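Local coordinates for protein 1-acyl-sn-glycerol-3-phosphate acyltransferase (Thermotoga maritima, PDB 5KYM) that probably transfers an acyl chain to 1-acyl-sn-glycerol-3-phosphate at the membrane, making phosphatidic acid in phospholipid synthesis, at residues 27-32 against 44-48; 76-80 against 145-149; 88-93 against 186-191. One frame throughout, in Å; residues are numbered along the deposited sequence.

Interaction 1 of 3, residues 27-32 against 44-48; sequences FVLFRS and YVLKE. With HGX (1-heptadecanoyl-2-tridecanoyl-3-glycerol-phosphonyl choline), chain C.
Y44 reaches from helix 38-59 across to V28, R31 and S32 on helix 2-34. Its CB points at that helix, and CG stands anti to the backbone N (chi1 165°), which sends the ring edge-on to V28. CD2 lies by S32 CB. CE2 meets V28 twice, with the carbonyl O at 3.3 Å, in the ring plane at the edge, and with CG1 at 3.6 Å. CZ comes up against R31 NE. At the tip, Y44 OH receives a weak hydrogen bond from R31 NE at 3.2 Å. The guanidinium and ring planes are 69° apart, and R31 NH2 sits over one ring face near its rim. Helices 2-34 and 38-59 are probably the two-helix motif that positions the active site within the bilayer. They run antiparallel here, at 164°. Beside Y44, V45 CG2 packs on S32 CB at 3.4 Å, and S32 OG donates a hydrogen bond to L29 O in its own helix. V28 CG1 also touches E48 CG at 3.8 Å; the E48 carboxylate turns to Y24 and K51. V28 and E48 also belong to the pocket of a bound nonane. An alanine at Y44 would be likely to leave R31 NE without this acceptor and open a gap beside V28. The lipid HGX lies against F27 and R31. F27 CZ touches its C13 at 3.4 Å, and R31 NH1 touches its C3 at 3.4 Å.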
ATOM      1  N   PHE A  27       3.983 -16.762 -14.404  1.00 49.06           N
ATOM      2  CA  PHE A  27       4.354 -16.529 -15.761  1.00 47.19           C
ATOM      3  C   PHE A  27       5.117 -15.242 -15.888  1.00 47.26           C
ATOM      4  O   PHE A  27       6.052 -15.163 -16.683  1.00 53.47           O
ATOM      5  CB  PHE A  27       3.091 -16.577 -16.643  1.00 47.83           C
ATOM      6  CG  PHE A  27       3.341 -16.237 -18.037  1.00 50.07           C
ATOM      7  CD1 PHE A  27       3.931 -17.138 -18.873  1.00 51.95           C
ATOM      8  CD2 PHE A  27       3.042 -14.960 -18.517  1.00 52.65           C
ATOM      9  CE1 PHE A  27       4.214 -16.774 -20.174  1.00 53.99           C
ATOM     10  CE2 PHE A  27       3.318 -14.596 -19.816  1.00 51.32           C
ATOM     11  CZ  PHE A  27       3.896 -15.490 -20.639  1.00 52.40           C
ATOM     12  N   VAL A  28       4.755 -14.228 -15.121  1.00 46.62           N
ATOM     13  CA  VAL A  28       5.380 -12.906 -15.295  1.00 50.40           C
ATOM     14  C   VAL A  28       6.844 -12.969 -14.864  1.00 52.26           C
ATOM     15  O   VAL A  28       7.742 -12.530 -15.615  1.00 51.92           O
ATOM     16  CB  VAL A  28       4.602 -11.795 -14.562  1.00 51.55           C
ATOM     17  CG1 VAL A  28       5.431 -10.531 -14.378  1.00 51.53           C
ATOM     18  CG2 VAL A  28       3.330 -11.478 -15.327  1.00 53.04           C
ATOM     19  N   LEU A  29       7.082 -13.519 -13.672  1.00 51.30           N
ATOM     20  CA  LEU A  29       8.443 -13.642 -13.169  1.00 50.62           C
ATOM     21  C   LEU A  29       9.208 -14.578 -14.094  1.00 52.17           C
ATOM     22  O   LEU A  29      10.389 -14.294 -14.412  1.00 53.16           O
ATOM     23  CB  LEU A  29       8.440 -14.236 -11.775  1.00 49.08           C
ATOM     24  CG  LEU A  29       7.743 -13.393 -10.724  1.00 47.75           C
ATOM     25  CD1 LEU A  29       7.619 -14.215  -9.497  1.00 46.50           C
ATOM     26  CD2 LEU A  29       8.508 -12.098 -10.415  1.00 47.69           C
ATOM     27  N   PHE A  30       8.552 -15.673 -14.530  1.00 49.19           N
ATOM     28  CA  PHE A  30       9.211 -16.583 -15.428  1.00 51.39           C
ATOM     29  C   PHE A  30       9.657 -15.877 -16.704  1.00 53.44           C
ATOM     30  O   PHE A  30      10.804 -16.031 -17.097  1.00 58.31           O
ATOM     31  CB  PHE A  30       8.389 -17.801 -15.771  1.00 52.00           C
ATOM     32  CG  PHE A  30       9.002 -18.637 -16.859  1.00 55.73           C
ATOM     33  CD1 PHE A  30      10.006 -19.539 -16.555  1.00 57.18           C
ATOM     34  CD2 PHE A  30       8.602 -18.526 -18.187  1.00 59.82           C
ATOM     35  CE1 PHE A  30      10.581 -20.358 -17.535  1.00 57.29           C
ATOM     36  CE2 PHE A  30       9.189 -19.322 -19.184  1.00 61.25           C
ATOM     37  CZ  PHE A  30      10.191 -20.229 -18.852  1.00 59.42           C
ATOM     38  N   ARG A  31       8.803 -15.089 -17.344  1.00 52.97           N
ATOM     39  CA  ARG A  31       9.296 -14.300 -18.482  1.00 55.00           C
ATOM     40  C   ARG A  31      10.414 -13.309 -18.082  1.00 54.70           C
ATOM     41  O   ARG A  31      11.351 -13.111 -18.803  1.00 50.18           O
ATOM     42  CB  ARG A  31       8.197 -13.494 -19.139  1.00 58.71           C
ATOM     43  CG  ARG A  31       7.393 -14.173 -20.224  1.00 62.24           C
ATOM     44  CD  ARG A  31       6.288 -13.218 -20.709  1.00 65.68           C
ATOM     45  NE  ARG A  31       6.747 -11.821 -20.950  1.00 66.43           N
ATOM     46  CZ  ARG A  31       7.125 -11.306 -22.117  1.00 68.55           C
ATOM     47  NH1 ARG A  31       7.167 -12.060 -23.215  1.00 72.13           N
ATOM     48  NH2 ARG A  31       7.474 -10.015 -22.196  1.00 67.58           N
ATOM     49  N   SER A  32      10.289 -12.651 -16.941  1.00 58.32           N
ATOM     50  CA  SER A  32      11.264 -11.628 -16.554  1.00 59.75           C
ATOM     51  C   SER A  32      12.620 -12.245 -16.360  1.00 60.28           C
ATOM     52  O   SER A  32      13.624 -11.553 -16.578  1.00 59.76           O
ATOM     53  CB  SER A  32      10.846 -10.903 -15.254  1.00 61.25           C
ATOM     54  OG  SER A  32      11.366 -11.522 -14.083  1.00 59.92           O
ATOM     55  N   TYR A  44       9.141  -4.296 -16.456  1.00 51.79           N
ATOM     56  CA  TYR A  44       8.051  -5.190 -16.823  1.00 50.65           C
ATOM     57  C   TYR A  44       7.387  -5.732 -15.590  1.00 52.15           C
ATOM     58  O   TYR A  44       6.187  -5.611 -15.470  1.00 55.32           O
ATOM     59  CB  TYR A  44       8.573  -6.340 -17.698  1.00 49.14           C
ATOM     60  CG  TYR A  44       7.659  -7.504 -17.852  1.00 46.14           C
ATOM     61  CD1 TYR A  44       6.506  -7.393 -18.559  1.00 46.57           C
ATOM     62  CD2 TYR A  44       7.979  -8.740 -17.317  1.00 47.35           C
ATOM     63  CE1 TYR A  44       5.666  -8.476 -18.746  1.00 47.60           C
ATOM     64  CE2 TYR A  44       7.138  -9.842 -17.486  1.00 48.08           C
ATOM     65  CZ  TYR A  44       5.961  -9.690 -18.186  1.00 47.36           C
ATOM     66  OH  TYR A  44       5.088 -10.733 -18.379  1.00 46.63           O
ATOM     67  N   VAL A  45       8.158  -6.297 -14.663  1.00 52.74           N
ATOM     68  CA  VAL A  45       7.564  -6.900 -13.474  1.00 53.02           C
ATOM     69  C   VAL A  45       6.845  -5.830 -12.667  1.00 50.16           C
ATOM     70  O   VAL A  45       5.701  -6.049 -12.202  1.00 45.80           O
ATOM     71  CB  VAL A  45       8.586  -7.564 -12.528  1.00 55.47           C
ATOM     72  CG1 VAL A  45       7.866  -8.162 -11.294  1.00 55.93           C
ATOM     73  CG2 VAL A  45       9.359  -8.644 -13.242  1.00 56.39           C
ATOM     74  N   LEU A  46       7.528  -4.695 -12.494  1.00 47.35           N
ATOM     75  CA  LEU A  46       6.940  -3.593 -11.748  1.00 46.84           C
ATOM     76  C   LEU A  46       5.633  -3.102 -12.348  1.00 48.18           C
ATOM     77  O   LEU A  46       4.712  -2.772 -11.627  1.00 51.61           O
ATOM     78  CB  LEU A  46       7.933  -2.425 -11.546  1.00 44.66           C
ATOM     79  CG  LEU A  46       8.974  -2.667 -10.439  1.00 44.99           C
ATOM     80  CD1 LEU A  46       9.820  -1.455 -10.266  1.00 44.17           C
ATOM     81  CD2 LEU A  46       8.390  -3.075  -9.068  1.00 44.80           C
ATOM     82  N   LYS A  47       5.548  -3.067 -13.663  1.00 50.71           N
ATOM     83  CA  LYS A  47       4.383  -2.529 -14.334  1.00 51.23           C
ATOM     84  C   LYS A  47       3.261  -3.502 -14.136  1.00 49.32           C
ATOM     85  O   LYS A  47       2.158  -3.084 -13.849  1.00 52.22           O
ATOM     86  CB  LYS A  47       4.689  -2.286 -15.815  1.00 57.93           C
ATOM     87  CG  LYS A  47       3.683  -1.472 -16.590  1.00 65.32           C
ATOM     88  CD  LYS A  47       3.607  -0.031 -16.074  1.00 73.79           C
ATOM     89  CE  LYS A  47       2.195   0.515 -16.185  1.00 80.23           C
ATOM     90  NZ  LYS A  47       1.661   0.358 -17.598  1.00 86.82           N
ATOM     91  N   GLU A  48       3.548  -4.801 -14.209  1.00 46.85           N
ATOM     92  CA  GLU A  48       2.524  -5.851 -14.006  1.00 45.83           C
ATOM     93  C   GLU A  48       1.865  -5.849 -12.637  1.00 44.52           C
ATOM     94  O   GLU A  48       0.700  -6.224 -12.531  1.00 44.62           O
ATOM     95  CB  GLU A  48       3.102  -7.256 -14.274  1.00 46.31           C
ATOM     96  CG  GLU A  48       3.344  -7.627 -15.723  1.00 45.61           C
ATOM     97  CD  GLU A  48       2.119  -7.378 -16.554  1.00 45.94           C
ATOM     98  OE1 GLU A  48       0.997  -7.855 -16.161  1.00 44.25           O
ATOM     99  OE2 GLU A  48       2.288  -6.614 -17.556  1.00 45.88           O
TER
HETATM  100  O11 HGX C 301       3.794 -13.792 -26.274  1.00 84.83           O
HETATM  101  C11 HGX C 301       3.637 -14.322 -25.186  1.00 88.30           C
HETATM  102  C12 HGX C 301       3.317 -15.814 -25.143  1.00 83.19           C
HETATM  103  C13 HGX C 301       2.971 -16.384 -23.766  1.00 75.49           C
HETATM  104  C14 HGX C 301       2.163 -17.684 -23.809  1.00 70.75           C
HETATM  105  C15 HGX C 301       2.652 -18.664 -22.732  1.00 71.38           C
HETATM  106  C16 HGX C 301       1.850 -19.972 -22.580  1.00 70.60           C
HETATM  107  C17 HGX C 301       2.245 -20.803 -21.349  1.00 69.76           C
HETATM  108  C18 HGX C 301       3.733 -20.712 -20.983  1.00 66.72           C
HETATM  109  O3  HGX C 301       3.761 -13.485 -23.993  1.00101.91           O
HETATM  110  C3  HGX C 301       3.846 -12.049 -24.039  1.00105.13           C
HETATM  111  C2  HGX C 301       2.464 -11.392 -24.092  1.00104.92           C
HETATM  112  C1  HGX C 301       2.591  -9.900 -24.465  1.00110.46           C
HETATM  113  O3P HGX C 301       3.186  -9.141 -23.398  1.00126.79           O
HETATM  114  O2  HGX C 301       1.852 -11.584 -22.808  1.00 97.07           O
HETATM  115  C31 HGX C 301       0.389 -11.641 -22.763  1.00 95.83           C
HETATM  116  O31 HGX C 301      -0.260 -11.010 -23.598  1.00103.60           O
HETATM  117  C32 HGX C 301      -0.314 -12.431 -21.660  1.00 81.77           C
HETATM  118  C33 HGX C 301      -0.237 -13.945 -21.869  1.00 74.31           C
HETATM  119  C34 HGX C 301      -1.108 -14.718 -20.868  1.00 69.93           C
HETATM  120  C35 HGX C 301      -0.417 -16.011 -20.401  1.00 73.71           C
HETATM  121  C36 HGX C 301      -1.072 -16.763 -19.220  1.00 72.42           C
HETATM  122  C37 HGX C 301      -0.512 -18.194 -19.114  1.00 71.82           C
HETATM  123  C38 HGX C 301      -0.547 -18.862 -17.729  1.00 77.29           C
HETATM  124  C39 HGX C 301       0.541 -19.952 -17.610  1.00 79.72           C
HETATM  125  C40 HGX C 301       0.457 -20.861 -16.373  1.00 76.37           C
HETATM  126  O1  HGX C 301       3.943  -7.354 -25.002  1.00147.17           O
HETATM  127  P1  HGX C 301       3.705  -7.602 -23.528  1.00149.44           P
HETATM  128  O4  HGX C 301       4.823  -7.370 -22.527  1.00148.00           O
HETATM  129  O5  HGX C 301       2.467  -6.662 -23.048  1.00139.67           O
HETATM  130  C4  HGX C 301       2.426  -5.239 -23.246  1.00116.74           C
HETATM  131  C5  HGX C 301       1.000  -4.783 -23.550  1.00 98.96           C

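Interaction 2 of 3, residues 76-80 against 145-149; sequences RNFIV and LKNGV
N77 ND2 is gripped by two backbone carbonyls, L145 O and V149 O. The bond to V149 O is the shorter and straighter, 2.8 Å with an N-H...O angle of 160°. It lies in the amide plane of N77 but comes in from above the plane of the V149 carbonyl. The bond to L145 O, 3.1 Å, is more bent. Here the donor is in the carbonyl plane, on a lone pair, while the acceptor is tilted from the amide plane. CG of N77 sits between the backbone N and the carbonyl carbon (chi1 68°), which turns the amide to the end of helix 137-147, and its CB lies near G148 O. That end is a Schellman motif: G148 has positive phi and ends the helix. The chain then leads into strand 151-153, which pairs in parallel with strand 79-82. Next along the chain, I79 CG1 packs on L145 CD2 at 3.8 Å, the side chains crossing at about a right angle. I175 of helix 174-177 touches both. L145 O also takes a weak bond from G148 N. One side-chain amide thus bonds both to the last helical turn, at L145 O, and to the chain leaving it, at V149 O, and joins them to the loop before strand 79-82.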
ATOM      1  N   ARG A  76      13.553   9.187  -7.605  1.00 62.37           N
ATOM      2  CA  ARG A  76      13.956   9.119  -6.172  1.00 57.09           C
ATOM      3  C   ARG A  76      13.032   8.162  -5.417  1.00 55.71           C
ATOM      4  O   ARG A  76      11.885   8.013  -5.804  1.00 62.47           O
ATOM      5  CB  ARG A  76      13.875  10.528  -5.546  1.00 55.34           C
ATOM      6  CG  ARG A  76      14.073  10.518  -4.070  1.00 54.09           C
ATOM      7  CD  ARG A  76      14.551  11.790  -3.445  1.00 54.89           C
ATOM      8  NE  ARG A  76      15.622  11.637  -2.442  1.00 55.08           N
ATOM      9  CZ  ARG A  76      15.859  10.609  -1.616  1.00 55.43           C
ATOM     10  NH1 ARG A  76      15.136   9.493  -1.608  1.00 53.66           N
ATOM     11  NH2 ARG A  76      16.888  10.710  -0.746  1.00 62.76           N
ATOM     12  N   ASN A  77      13.501   7.487  -4.393  1.00 53.64           N
ATOM     13  CA  ASN A  77      12.565   6.702  -3.590  1.00 52.48           C
ATOM     14  C   ASN A  77      11.904   7.584  -2.505  1.00 52.75           C
ATOM     15  O   ASN A  77      12.236   8.762  -2.354  1.00 50.94           O
ATOM     16  CB  ASN A  77      13.245   5.459  -2.998  1.00 52.57           C
ATOM     17  CG  ASN A  77      14.261   5.798  -1.965  1.00 52.42           C
ATOM     18  OD1 ASN A  77      14.799   6.906  -1.999  1.00 52.46           O
ATOM     19  ND2 ASN A  77      14.516   4.865  -1.020  1.00 51.13           N
ATOM     20  N   PHE A  78      10.959   7.011  -1.759  1.00 51.26           N
ATOM     21  CA  PHE A  78      10.219   7.754  -0.740  1.00 51.68           C
ATOM     22  C   PHE A  78       9.574   6.775   0.241  1.00 51.12           C
ATOM     23  O   PHE A  78       9.683   5.558   0.066  1.00 52.53           O
ATOM     24  CB  PHE A  78       9.207   8.738  -1.379  1.00 50.79           C
ATOM     25  CG  PHE A  78       8.413   8.152  -2.489  1.00 51.31           C
ATOM     26  CD1 PHE A  78       7.305   7.358  -2.220  1.00 53.00           C
ATOM     27  CD2 PHE A  78       8.769   8.366  -3.818  1.00 50.24           C
ATOM     28  CE1 PHE A  78       6.567   6.775  -3.287  1.00 53.26           C
ATOM     29  CE2 PHE A  78       8.017   7.815  -4.855  1.00 50.21           C
ATOM     30  CZ  PHE A  78       6.915   7.023  -4.601  1.00 49.43           C
ATOM     31  N   ILE A  79       8.967   7.294   1.311  1.00 48.70           N
ATOM     32  CA  ILE A  79       8.240   6.466   2.244  1.00 46.26           C
ATOM     33  C   ILE A  79       6.792   6.896   2.223  1.00 44.98           C
ATOM     34  O   ILE A  79       6.488   7.975   2.681  1.00 45.47           O
ATOM     35  CB  ILE A  79       8.750   6.605   3.662  1.00 46.88           C
ATOM     36  CG1 ILE A  79      10.213   6.302   3.742  1.00 47.14           C
ATOM     37  CG2 ILE A  79       7.991   5.626   4.570  1.00 47.98           C
ATOM     38  CD1 ILE A  79      10.824   6.889   5.012  1.00 48.25           C
ATOM     39  N   VAL A  80       5.896   6.037   1.695  1.00 44.07           N
ATOM     40  CA  VAL A  80       4.448   6.342   1.633  1.00 40.20           C
ATOM     41  C   VAL A  80       3.963   6.155   3.036  1.00 37.45           C
ATOM     42  O   VAL A  80       4.237   5.160   3.650  1.00 35.19           O
ATOM     43  CB  VAL A  80       3.669   5.461   0.618  1.00 39.43           C
ATOM     44  CG1 VAL A  80       2.199   5.846   0.599  1.00 39.72           C
ATOM     45  CG2 VAL A  80       4.217   5.632  -0.768  1.00 38.71           C
ATOM     46  N   LEU A 145      16.139   1.318   2.397  1.00 66.20           N
ATOM     47  CA  LEU A 145      15.925   2.725   2.072  1.00 64.15           C
ATOM     48  C   LEU A 145      17.173   3.387   1.560  1.00 67.13           C
ATOM     49  O   LEU A 145      17.114   4.050   0.512  1.00 64.94           O
ATOM     50  CB  LEU A 145      15.347   3.514   3.225  1.00 62.22           C
ATOM     51  CG  LEU A 145      13.807   3.359   3.281  1.00 60.42           C
ATOM     52  CD1 LEU A 145      13.307   3.584   4.708  1.00 62.45           C
ATOM     53  CD2 LEU A 145      13.060   4.226   2.313  1.00 57.03           C
ATOM     54  N   LYS A 146      18.300   3.161   2.251  1.00 74.63           N
ATOM     55  CA  LYS A 146      19.603   3.716   1.840  1.00 76.41           C
ATOM     56  C   LYS A 146      20.042   3.229   0.467  1.00 75.66           C
ATOM     57  O   LYS A 146      20.582   3.985  -0.322  1.00 78.15           O
ATOM     58  CB  LYS A 146      20.659   3.426   2.895  1.00 79.63           C
ATOM     59  CG  LYS A 146      20.436   4.183   4.197  1.00 86.88           C
ATOM     60  CD  LYS A 146      21.032   3.422   5.399  1.00 95.92           C
ATOM     61  CE  LYS A 146      21.185   4.223   6.713  1.00101.23           C
ATOM     62  NZ  LYS A 146      21.812   3.387   7.801  1.00102.66           N
ATOM     63  N   ASN A 147      19.760   1.992   0.131  1.00 75.85           N
ATOM     64  CA  ASN A 147      20.080   1.532  -1.228  1.00 81.38           C
ATOM     65  C   ASN A 147      19.097   2.034  -2.285  1.00 74.75           C
ATOM     66  O   ASN A 147      19.405   1.984  -3.454  1.00 84.48           O
ATOM     67  CB  ASN A 147      20.212  -0.001  -1.286  1.00 86.22           C
ATOM     68  CG  ASN A 147      21.191  -0.534  -0.244  1.00 90.47           C
ATOM     69  OD1 ASN A 147      22.194   0.126   0.105  1.00 92.03           O
ATOM     70  ND2 ASN A 147      20.888  -1.714   0.292  1.00 88.35           N
ATOM     71  N   GLY A 148      17.919   2.498  -1.898  1.00 68.12           N
ATOM     72  CA  GLY A 148      16.984   3.128  -2.853  1.00 64.96           C
ATOM     73  C   GLY A 148      15.607   2.525  -3.031  1.00 62.45           C
ATOM     74  O   GLY A 148      14.924   2.857  -3.986  1.00 69.98           O
ATOM     75  N   VAL A 149      15.172   1.666  -2.123  1.00 59.61           N
ATOM     76  CA  VAL A 149      13.830   1.073  -2.202  1.00 58.21           C
ATOM     77  C   VAL A 149      12.756   2.032  -1.655  1.00 57.29           C
ATOM     78  O   VAL A 149      12.928   2.628  -0.573  1.00 52.71           O
ATOM     79  CB  VAL A 149      13.745  -0.236  -1.374  1.00 59.26           C
ATOM     80  CG1 VAL A 149      12.347  -0.830  -1.479  1.00 59.16           C
ATOM     81  CG2 VAL A 149      14.805  -1.252  -1.794  1.00 57.88           C
TER

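Interaction 3 of 3, residues 88-93 against 186-191; sequences MDIPLI and VSIWGT
The D89 carboxylate has I188 over one face, with I188 CD1 3.7 Å from CG and I188 CG2 3.5 Å from OD1. OD1 points to T191 OG1, which donates a hydrogen bond to it. The modelled length of that bond is very short, and its exact value is doubtful at this resolution. OD2 serves other partners: H84 ND1 and the backbone N of Q85. H84 and D89 are the histidine and aspartate of the HX4D motif that marks this acyltransferase family. In such enzymes the histidine is thought to act as the base, with the aspartate holding and orienting it. T191 is probably a second-shell residue that helps to place D89. It opens helix 191-194, directly after G190 at the N-cap position. T191 OG1 sits between the backbone N and the carbonyl carbon (chi1 55°), which brings it to D89, while CG2 packs on L92 CD2 at 3.8 Å. Further along helix 89-96 the contact is apolar. L92 and I188 reach toward each other tip to tip, CD2 to CG2 3.6 Å. The I93 and I188 side chains cross at about a right angle, CD1 to CD1 3.7 Å, and I93 CD1 reaches V186 CG1 more loosely at 4.3 Å. Helix 89-96 lies on strand 183-189 of the mixed sheet. L92 also touches V207 and L209 of the neighbouring strand 207-211, and M88 and L92 reach helix 38-59 through F57.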
ATOM      1  N   MET A  88      -7.288  -4.207   1.338  1.00 41.16           N
ATOM      2  CA  MET A  88      -7.163  -3.674   0.026  1.00 40.78           C
ATOM      3  C   MET A  88      -6.245  -2.435  -0.050  1.00 40.70           C
ATOM      4  O   MET A  88      -5.853  -2.007  -1.159  1.00 39.15           O
ATOM      5  CB  MET A  88      -8.552  -3.345  -0.554  1.00 42.04           C
ATOM      6  CG  MET A  88      -9.450  -4.545  -0.813  1.00 42.21           C
ATOM      7  SD  MET A  88      -8.697  -5.897  -1.766  1.00 42.78           S
ATOM      8  CE  MET A  88      -8.655  -5.042  -3.375  1.00 43.00           C
ATOM      9  N   ASP A  89      -5.871  -1.857   1.091  1.00 40.27           N
ATOM     10  CA  ASP A  89      -4.968  -0.716   1.049  1.00 41.37           C
ATOM     11  C   ASP A  89      -3.648  -0.988   0.296  1.00 40.45           C
ATOM     12  O   ASP A  89      -3.185  -0.178  -0.460  1.00 41.79           O
ATOM     13  CB  ASP A  89      -4.709  -0.184   2.454  1.00 41.54           C
ATOM     14  CG  ASP A  89      -5.942   0.348   3.120  1.00 41.56           C
ATOM     15  OD1 ASP A  89      -6.929   0.710   2.429  1.00 41.23           O
ATOM     16  OD2 ASP A  89      -5.878   0.411   4.378  1.00 44.36           O
ATOM     17  N   ILE A  90      -3.088  -2.157   0.470  1.00 41.45           N
ATOM     18  CA  ILE A  90      -1.877  -2.530  -0.233  1.00 42.29           C
ATOM     19  C   ILE A  90      -2.066  -2.556  -1.778  1.00 40.44           C
ATOM     20  O   ILE A  90      -1.318  -1.872  -2.494  1.00 37.57           O
ATOM     21  CB  ILE A  90      -1.255  -3.774   0.454  1.00 44.22           C
ATOM     22  CG1 ILE A  90      -0.528  -3.277   1.753  1.00 49.20           C
ATOM     23  CG2 ILE A  90      -0.247  -4.492  -0.418  1.00 44.55           C
ATOM     24  CD1 ILE A  90       0.732  -2.315   1.615  1.00 48.94           C
ATOM     25  N   PRO A  91      -3.049  -3.309  -2.284  1.00 40.72           N
ATOM     26  CA  PRO A  91      -3.231  -3.236  -3.744  1.00 40.95           C
ATOM     27  C   PRO A  91      -3.523  -1.807  -4.230  1.00 40.39           C
ATOM     28  O   PRO A  91      -3.052  -1.410  -5.315  1.00 41.04           O
ATOM     29  CB  PRO A  91      -4.438  -4.180  -4.033  1.00 40.94           C
ATOM     30  CG  PRO A  91      -4.951  -4.627  -2.703  1.00 41.53           C
ATOM     31  CD  PRO A  91      -3.842  -4.399  -1.671  1.00 40.65           C
ATOM     32  N   LEU A  92      -4.290  -1.064  -3.437  1.00 38.11           N
ATOM     33  CA  LEU A  92      -4.578   0.322  -3.737  1.00 38.72           C
ATOM     34  C   LEU A  92      -3.297   1.139  -3.842  1.00 38.68           C
ATOM     35  O   LEU A  92      -3.081   1.748  -4.879  1.00 39.83           O
ATOM     36  CB  LEU A  92      -5.477   0.931  -2.660  1.00 39.48           C
ATOM     37  CG  LEU A  92      -5.859   2.388  -2.788  1.00 39.14           C
ATOM     38  CD1 LEU A  92      -6.756   2.503  -3.962  1.00 40.04           C
ATOM     39  CD2 LEU A  92      -6.549   2.888  -1.561  1.00 39.51           C
ATOM     40  N   ILE A  93      -2.442   1.180  -2.805  1.00 37.39           N
ATOM     41  CA  ILE A  93      -1.198   1.987  -2.885  1.00 37.63           C
ATOM     42  C   ILE A  93      -0.337   1.470  -4.102  1.00 37.46           C
ATOM     43  O   ILE A  93       0.255   2.280  -4.831  1.00 35.39           O
ATOM     44  CB  ILE A  93      -0.318   1.940  -1.620  1.00 38.58           C
ATOM     45  CG1 ILE A  93      -1.036   2.192  -0.298  1.00 41.26           C
ATOM     46  CG2 ILE A  93       0.845   2.893  -1.728  1.00 38.89           C
ATOM     47  CD1 ILE A  93      -1.647   3.536  -0.144  1.00 44.55           C
ATOM     48  N   VAL A 186      -0.346  10.041   2.412  1.00 42.25           N
ATOM     49  CA  VAL A 186      -1.467   9.602   1.576  1.00 41.86           C
ATOM     50  C   VAL A 186      -2.675   9.376   2.428  1.00 40.34           C
ATOM     51  O   VAL A 186      -2.523   8.837   3.461  1.00 43.66           O
ATOM     52  CB  VAL A 186      -1.147   8.288   0.847  1.00 40.27           C
ATOM     53  CG1 VAL A 186      -2.383   7.716   0.193  1.00 38.90           C
ATOM     54  CG2 VAL A 186      -0.091   8.564  -0.192  1.00 41.00           C
ATOM     55  N   SER A 187      -3.861   9.752   1.980  1.00 37.99           N
ATOM     56  CA  SER A 187      -5.063   9.503   2.740  1.00 37.10           C
ATOM     57  C   SER A 187      -5.961   8.614   1.898  1.00 37.18           C
ATOM     58  O   SER A 187      -6.189   8.893   0.707  1.00 35.98           O
ATOM     59  CB  SER A 187      -5.786  10.800   3.004  1.00 37.58           C
ATOM     60  OG  SER A 187      -4.951  11.788   3.557  1.00 37.31           O
ATOM     61  N   ILE A 188      -6.480   7.553   2.514  1.00 37.19           N
ATOM     62  CA  ILE A 188      -7.292   6.529   1.844  1.00 36.15           C
ATOM     63  C   ILE A 188      -8.683   6.602   2.449  1.00 38.89           C
ATOM     64  O   ILE A 188      -8.824   6.567   3.709  1.00 40.16           O
ATOM     65  CB  ILE A 188      -6.762   5.146   2.170  1.00 35.26           C
ATOM     66  CG1 ILE A 188      -5.334   4.966   1.622  1.00 35.01           C
ATOM     67  CG2 ILE A 188      -7.702   4.071   1.611  1.00 35.36           C
ATOM     68  CD1 ILE A 188      -4.693   3.603   1.885  1.00 34.49           C
ATOM     69  N   TRP A 189      -9.714   6.725   1.605  1.00 38.63           N
ATOM     70  CA  TRP A 189     -11.054   6.574   2.099  1.00 38.85           C
ATOM     71  C   TRP A 189     -11.925   5.732   1.232  1.00 38.90           C
ATOM     72  O   TRP A 189     -12.017   5.986   0.070  1.00 38.78           O
ATOM     73  CB  TRP A 189     -11.712   7.902   2.188  1.00 40.79           C
ATOM     74  CG  TRP A 189     -13.070   7.759   2.844  1.00 43.10           C
ATOM     75  CD1 TRP A 189     -14.268   7.934   2.299  1.00 42.41           C
ATOM     76  CD2 TRP A 189     -13.298   7.383   4.201  1.00 45.21           C
ATOM     77  NE1 TRP A 189     -15.247   7.711   3.220  1.00 44.06           N
ATOM     78  CE2 TRP A 189     -14.677   7.350   4.402  1.00 44.94           C
ATOM     79  CE3 TRP A 189     -12.440   7.062   5.264  1.00 45.71           C
ATOM     80  CZ2 TRP A 189     -15.250   6.982   5.603  1.00 47.01           C
ATOM     81  CZ3 TRP A 189     -13.004   6.695   6.466  1.00 47.12           C
ATOM     82  CH2 TRP A 189     -14.400   6.650   6.624  1.00 48.38           C
ATOM     83  N   GLY A 190     -12.613   4.761   1.821  1.00 41.97           N
ATOM     84  CA  GLY A 190     -13.508   3.824   1.109  1.00 42.10           C
ATOM     85  C   GLY A 190     -13.098   2.339   1.027  1.00 40.11           C
ATOM     86  O   GLY A 190     -13.922   1.506   0.768  1.00 38.97           O
ATOM     87  N   THR A 191     -11.845   2.013   1.222  1.00 39.25           N
ATOM     88  CA  THR A 191     -11.454   0.660   1.219  1.00 41.71           C
ATOM     89  C   THR A 191     -12.056  -0.011   2.452  1.00 45.57           C
ATOM     90  O   THR A 191     -12.313  -1.224   2.437  1.00 44.50           O
ATOM     91  CB  THR A 191      -9.927   0.469   1.222  1.00 42.76           C
ATOM     92  OG1 THR A 191      -9.321   1.165   2.333  1.00 45.14           O
ATOM     93  CG2 THR A 191      -9.364   0.951  -0.004  1.00 42.97           C
TER

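Interaction 1 belongs to the probable two-helix membrane motif, beside bound lipid, while interactions 2 and 3 belong to the acyltransferase domain. All three are largely buried, but the centre of interaction 3 is about 7 Å from the centre of the chain, against about 14 Å and about 19 Å for the centres of interactions 2 and 1. Interactions 2 and 3 share the mixed sheet and touch: V80 CG1 packs on V186 CG2 at 3.6 Å across neighbouring strands 79-82 and 183-189. Interaction 1 touches neither. The chemistry follows the place: an aromatic and a guanidinium near lipid in 1, an amide at a helix end in 2, and aliphatic packing next to the motif aspartate in 3.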